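Local atomic coordinates of protein involved in catabolism of external DNA (PDB entry 2OO3), a protein that probably methylates N6 of adenine 2030 in 23S ribosomal RNA, using S-adenosyl-L-methionine as the methyl donor. Residues H20-R25 with Y247-E252. Sequence-based numbering, arbitrary orientation.
Sequences HITLTR and YTFPSE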
ATOM      1  N   HIS A  20       2.482  -3.246  -1.850  1.00  6.42           N
ATOM      2  CA  HIS A  20       2.949  -3.926  -0.642  1.00  6.61           C
ATOM      3  C   HIS A  20       4.455  -3.798  -0.418  1.00  6.94           C
ATOM      4  O   HIS A  20       4.889  -3.685   0.709  1.00  7.37           O
ATOM      5  CB  HIS A  20       2.500  -5.383  -0.630  1.00  6.31           C
ATOM      6  CG  HIS A  20       1.014  -5.544  -0.443  1.00  7.44           C
ATOM      7  ND1 HIS A  20       0.312  -6.613  -0.959  1.00  6.14           N
ATOM      8  CD2 HIS A  20       0.105  -4.783   0.224  1.00  5.96           C
ATOM      9  CE1 HIS A  20      -0.962  -6.512  -0.615  1.00  6.09           C
ATOM     10  NE2 HIS A  20      -1.116  -5.406   0.093  1.00  7.21           N
ATOM     11  N   ILE A  21       5.247  -3.778  -1.489  1.00  6.15           N
ATOM     12  CA  ILE A  21       6.672  -3.533  -1.320  1.00  5.82           C
ATOM     13  C   ILE A  21       6.857  -2.126  -0.783  1.00  6.33           C
ATOM     14  O   ILE A  21       7.682  -1.920   0.133  1.00  6.09           O
ATOM     15  CB  ILE A  21       7.460  -3.689  -2.653  1.00  5.76           C
ATOM     16  CG1 ILE A  21       7.315  -5.133  -3.143  1.00  5.93           C
ATOM     17  CG2 ILE A  21       8.942  -3.292  -2.449  1.00  7.33           C
ATOM     18  CD1 ILE A  21       7.859  -5.373  -4.577  1.00  5.11           C
ATOM     19  N   THR A  22       6.102  -1.168  -1.357  1.00  4.87           N
ATOM     20  CA  THR A  22       6.094   0.226  -0.864  1.00  5.03           C
ATOM     21  C   THR A  22       5.791   0.269   0.629  1.00  5.35           C
ATOM     22  O   THR A  22       6.529   0.878   1.395  1.00  4.54           O
ATOM     23  CB  THR A  22       5.112   1.096  -1.643  1.00  5.92           C
ATOM     24  OG1 THR A  22       5.559   1.160  -3.017  1.00  5.98           O
ATOM     25  CG2 THR A  22       5.080   2.519  -1.083  1.00  9.26           C
ATOM     26  N   LEU A  23       4.705  -0.377   1.041  1.00  4.57           N
ATOM     27  CA  LEU A  23       4.383  -0.496   2.468  1.00  5.13           C
ATOM     28  C   LEU A  23       5.572  -1.047   3.279  1.00  4.80           C
ATOM     29  O   LEU A  23       5.937  -0.478   4.299  1.00  5.77           O
ATOM     30  CB  LEU A  23       3.147  -1.402   2.643  1.00  4.56           C
ATOM     31  CG  LEU A  23       2.712  -1.706   4.082  1.00  6.81           C
ATOM     32  CD1 LEU A  23       2.433  -0.433   4.916  1.00  6.68           C
ATOM     33  CD2 LEU A  23       1.459  -2.632   4.070  1.00  4.93           C
ATOM     34  N   THR A  24       6.189  -2.143   2.824  1.00  5.44           N
ATOM     35  CA  THR A  24       7.296  -2.731   3.587  1.00  6.40           C
ATOM     36  C   THR A  24       8.460  -1.758   3.780  1.00  6.16           C
ATOM     37  O   THR A  24       9.092  -1.760   4.846  1.00  6.01           O
ATOM     38  CB  THR A  24       7.800  -4.102   3.048  1.00  7.07           C
ATOM     39  OG1 THR A  24       8.535  -3.933   1.826  1.00  8.65           O
ATOM     40  CG2 THR A  24       6.635  -5.118   2.853  1.00  5.20           C
ATOM     41  N   ARG A  25       8.721  -0.913   2.777  1.00  6.17           N
ATOM     42  CA  ARG A  25       9.866   0.021   2.840  1.00  5.78           C
ATOM     43  C   ARG A  25       9.511   1.136   3.817  1.00  6.48           C
ATOM     44  O   ARG A  25      10.358   1.576   4.619  1.00  5.98           O
ATOM     45  CB  ARG A  25      10.191   0.587   1.444  1.00  6.00           C
ATOM     46  CG  ARG A  25      10.561  -0.510   0.421  1.00  9.85           C
ATOM     47  CD  ARG A  25      12.062  -0.842   0.362  1.00 15.97           C
ATOM     48  NE  ARG A  25      12.842  -0.699   1.594  1.00 14.92           N
ATOM     49  CZ  ARG A  25      13.271  -1.708   2.356  1.00 15.42           C
ATOM     50  NH1 ARG A  25      12.972  -2.962   2.091  1.00 18.01           N
ATOM     51  NH2 ARG A  25      13.984  -1.455   3.422  1.00 16.53           N
ATOM     52  N   TYR A 247      13.329   9.927   4.249  1.00 17.53           N
ATOM     53  CA  TYR A 247      14.725   9.909   3.891  1.00 18.54           C
ATOM     54  C   TYR A 247      15.163   8.626   3.178  1.00 17.49           C
ATOM     55  O   TYR A 247      15.128   7.507   3.757  1.00 18.15           O
ATOM     56  CB  TYR A 247      15.562  10.044   5.183  1.00 20.13           C
ATOM     57  CG  TYR A 247      17.003  10.445   4.942  1.00 21.87           C
ATOM     58  CD1 TYR A 247      17.318  11.585   4.179  1.00 23.94           C
ATOM     59  CD2 TYR A 247      18.061   9.682   5.472  1.00 23.56           C
ATOM     60  CE1 TYR A 247      18.657  11.959   3.950  1.00 24.28           C
ATOM     61  CE2 TYR A 247      19.393  10.042   5.253  1.00 23.33           C
ATOM     62  CZ  TYR A 247      19.682  11.179   4.494  1.00 24.87           C
ATOM     63  OH  TYR A 247      20.997  11.539   4.293  1.00 24.36           O
ATOM     64  N   THR A 248      15.589   8.815   1.940  1.00 15.54           N
ATOM     65  CA  THR A 248      16.157   7.778   1.086  1.00 15.85           C
ATOM     66  C   THR A 248      15.108   6.965   0.317  1.00 14.52           C
ATOM     67  O   THR A 248      15.466   6.150  -0.538  1.00 13.40           O
ATOM     68  CB  THR A 248      17.131   6.808   1.827  1.00 16.20           C
ATOM     69  OG1 THR A 248      16.368   5.894   2.631  1.00 20.03           O
ATOM     70  CG2 THR A 248      18.166   7.575   2.694  1.00 18.97           C
ATOM     71  N   PHE A 249      13.824   7.190   0.596  1.00 13.58           N
ATOM     72  CA  PHE A 249      12.762   6.409  -0.054  1.00 13.01           C
ATOM     73  C   PHE A 249      12.702   6.610  -1.582  1.00 13.25           C
ATOM     74  O   PHE A 249      12.541   5.644  -2.306  1.00 12.38           O
ATOM     75  CB  PHE A 249      11.391   6.723   0.588  1.00 13.92           C
ATOM     76  CG  PHE A 249      10.243   6.046  -0.092  1.00 13.36           C
ATOM     77  CD1 PHE A 249       9.921   4.729   0.212  1.00 14.07           C
ATOM     78  CD2 PHE A 249       9.508   6.717  -1.063  1.00 15.83           C
ATOM     79  CE1 PHE A 249       8.848   4.092  -0.424  1.00 14.81           C
ATOM     80  CE2 PHE A 249       8.459   6.096  -1.721  1.00 15.85           C
ATOM     81  CZ  PHE A 249       8.135   4.767  -1.408  1.00 16.54           C
ATOM     82  N   PRO A 250      12.768   7.880  -2.078  1.00 14.02           N
ATOM     83  CA  PRO A 250      12.819   8.077  -3.527  1.00 14.65           C
ATOM     84  C   PRO A 250      13.858   7.225  -4.264  1.00 15.03           C
ATOM     85  O   PRO A 250      13.512   6.619  -5.269  1.00 15.21           O
ATOM     86  CB  PRO A 250      13.075   9.589  -3.676  1.00 14.49           C
ATOM     87  CG  PRO A 250      12.314  10.173  -2.531  1.00 14.40           C
ATOM     88  CD  PRO A 250      12.679   9.181  -1.381  1.00 14.90           C
ATOM     89  N   SER A 251      15.092   7.128  -3.772  1.00 15.13           N
ATOM     90  CA  SER A 251      16.065   6.309  -4.466  1.00 15.41           C
ATOM     91  C   SER A 251      15.859   4.814  -4.253  1.00 14.51           C
ATOM     92  O   SER A 251      16.088   4.047  -5.193  1.00 14.28           O
ATOM     93  CB  SER A 251      17.519   6.728  -4.171  1.00 16.26           C
ATOM     94  OG  SER A 251      17.767   6.656  -2.777  1.00 21.03           O
ATOM     95  N   GLU A 252      15.434   4.373  -3.070  1.00 12.74           N
ATOM     96  CA  GLU A 252      15.092   2.958  -2.920  1.00 12.39           C
ATOM     97  C   GLU A 252      13.983   2.566  -3.876  1.00 12.50           C
ATOM     98  O   GLU A 252      14.073   1.549  -4.534  1.00 11.97           O
ATOM     99  CB  GLU A 252      14.592   2.612  -1.508  1.00 12.39           C
ATOM    100  CG  GLU A 252      15.650   2.754  -0.427  1.00 16.71           C
ATOM    101  CD  GLU A 252      15.253   2.085   0.867  1.00 21.04           C
ATOM    102  OE1 GLU A 252      14.036   1.882   1.102  1.00 23.03           O
ATOM    103  OE2 GLU A 252      16.164   1.780   1.658  1.00 23.55           O
TER
HETATM  104  O   HOH W   1      12.622   3.903   3.345  1.00 29.23           O
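The Phe249 ring meets Arg25 at its edge: Arg25 CB lies near the ring plane, 4.2 Å from Phe249 CE1. Thr22 CG2 approaches the same end of the ring obliquely, 3.8 Å from Phe249 CZ. Phe249 CG is anti to the backbone N (chi1 175°), which brings the far end of the ring close to helix 14-30. Ile242 of strand 237-243 touches both Thr22 and Phe249, and the two helices meet beside this strand of the central sheet in the Rossmann-like methyltransferase fold. The Thr22 methyl meets the ring, while its OG1 hydrogen-bonds to Ile18 O in the same helix. Helix 14-30 also carries His20, predicted to bind S-adenosyl-L-methionine; His20 itself does not touch 247-252.

At the edge of the Arg25 guanidinium sits Glu252 OE1. Arg25 NE donates to Glu252 OE1 at 2.9 Å, within a salt bridge. The bond is bent, 137° at the hydrogen, and reaches OE1 from above the carboxylate plane. The two planes stand 69° apart. Only NE is within bonding distance of this carboxylate, so the contact is single. Arg25 NH1 forms a second salt bridge, to Glu82. Arg25 thus ties helix 14-30 to helices 249-263 and 81-90, and its buried charge is probably balanced by two carboxylates.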